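Local coordinates for replication protein A (Methanococcus maripaludis, PDB 3E0E), which probably binds DNA, this fragment of the longer protein being an OB-fold nucleic acid binding domain, at residues Ser6-Met9 / Pro10-Gly14. Residues are numbered along the deposited sequence; the frame is centred on the assembly and turned at random.
Sequences SELM and PNLSG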
loop_
_atom_site.group_PDB
_atom_site.type_symbol
_atom_site.label_atom_id
_atom_site.label_comp_id
_atom_site.label_asym_id
_atom_site.label_seq_id
_atom_site.Cartn_x
_atom_site.Cartn_y
_atom_site.Cartn_z
ATOM N N SER A 6 -0.528 -5.372 -12.220
ATOM C CA SER A 6 0.264 -5.626 -13.421
ATOM C C SER A 6 0.240 -4.453 -14.399
ATOM O O SER A 6 1.084 -4.366 -15.291
ATOM C CB SER A 6 -0.240 -6.883 -14.133
ATOM O OG SER A 6 -1.576 -6.720 -14.582
ATOM N N GLU A 7 -0.720 -3.549 -14.230
ATOM C CA GLU A 7 -0.844 -2.403 -15.124
ATOM C C GLU A 7 -0.078 -1.184 -14.635
ATOM O O GLU A 7 0.083 -0.210 -15.367
ATOM C CB GLU A 7 -2.320 -2.040 -15.299
ATOM C CG GLU A 7 -3.185 -3.205 -15.749
ATOM C CD GLU A 7 -4.651 -2.831 -15.877
ATOM O OE1 GLU A 7 -5.217 -2.286 -14.906
ATOM O OE2 GLU A 7 -5.242 -3.089 -16.948
ATOM N N LEU A 8 0.396 -1.234 -13.396
ATOM C CA LEU A 8 1.134 -0.108 -12.835
ATOM C C LEU A 8 2.437 0.190 -13.575
ATOM O O LEU A 8 3.100 -0.717 -14.079
ATOM C CB LEU A 8 1.433 -0.362 -11.357
ATOM C CG LEU A 8 0.202 -0.527 -10.462
ATOM C CD1 LEU A 8 0.654 -0.851 -9.049
ATOM C CD2 LEU A 8 -0.640 0.743 -10.489
HETATM N N MSE A 9 2.782 1.472 -13.637
HETATM C CA MSE A 9 4.003 1.941 -14.287
HETATM C C MSE A 9 4.654 2.980 -13.381
HETATM O O MSE A 9 3.988 3.599 -12.554
HETATM C CB MSE A 9 3.690 2.600 -15.637
HETATM C CG MSE A 9 2.925 1.741 -16.623
HETATM SE SE MSE A 9 2.695 2.610 -18.195
HETATM C CE MSE A 9 3.982 1.848 -19.184
ATOM N N PRO A 10 5.970 3.186 -13.524
ATOM C CA PRO A 10 6.676 4.171 -12.700
ATOM C C PRO A 10 6.159 5.579 -12.995
ATOM O O PRO A 10 5.760 5.874 -14.123
ATOM C CB PRO A 10 8.131 4.000 -13.130
ATOM C CG PRO A 10 8.194 2.558 -13.554
ATOM C CD PRO A 10 6.919 2.408 -14.338
ATOM N N ASN A 11 6.165 6.438 -11.981
ATOM C CA ASN A 11 5.706 7.817 -12.118
ATOM C C ASN A 11 4.216 7.898 -12.429
ATOM O O ASN A 11 3.727 8.894 -12.961
ATOM C CB ASN A 11 6.513 8.534 -13.205
ATOM C CG ASN A 11 8.006 8.536 -12.915
ATOM O OD1 ASN A 11 8.451 9.044 -11.884
ATOM N ND2 ASN A 11 8.786 7.968 -13.827
ATOM N N LEU A 12 3.501 6.836 -12.086
ATOM C CA LEU A 12 2.066 6.768 -12.300
ATOM C C LEU A 12 1.360 6.914 -10.965
ATOM O O LEU A 12 1.819 6.388 -9.953
ATOM C CB LEU A 12 1.681 5.421 -12.912
ATOM C CG LEU A 12 0.193 5.068 -12.865
ATOM C CD1 LEU A 12 -0.551 5.827 -13.952
ATOM C CD2 LEU A 12 0.021 3.570 -13.052
ATOM N N SER A 13 0.247 7.633 -10.963
ATOM C CA SER A 13 -0.536 7.798 -9.750
ATOM C C SER A 13 -1.890 7.162 -10.006
ATOM O O SER A 13 -2.570 7.500 -10.970
ATOM C CB SER A 13 -0.694 9.277 -9.404
ATOM O OG SER A 13 0.529 9.798 -8.913
ATOM N N GLY A 14 -2.275 6.230 -9.146
ATOM C CA GLY A 14 -3.545 5.567 -9.332
ATOM C C GLY A 14 -4.013 4.846 -8.092
ATOM O O GLY A 14 -3.443 4.999 -7.009
#
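M9 to L12 form a type II beta turn leading into the long strand 12-29 of the OB-fold barrel, with P10 and N11 at its two corners. N11 takes the left-handed backbone conformation that a type II turn needs at its third residue. The closing bond, L12 N to M9 O, is weak: 3.3 Å long and bent to 126° at the hydrogen. Among the side chains, L12 turns back toward the preceding residues. Its CB sits 3.0 Å from M9 O, the same oxygen that accepts the turn bond. A chi1 of 165°, which puts CG opposite the backbone N, sends L12 back toward the incoming chain, and its CD2 lies 3.5 Å from M9 N and 3.8 Å from L8 CA. The buried L8 comes to meet it, the two leucine side chains crossing at about a right angle; both also touch Y3 of strand 2-3, and L8 packs on V76 of strand 69-78. On that same strand, Y75 OH hydrogen-bonds N11 OD1, tying the turn's corner to the barrel. Between the leucines, the meeting point is one methyl from each, L8 CD2 against L12 CD2 at 3.9 Å.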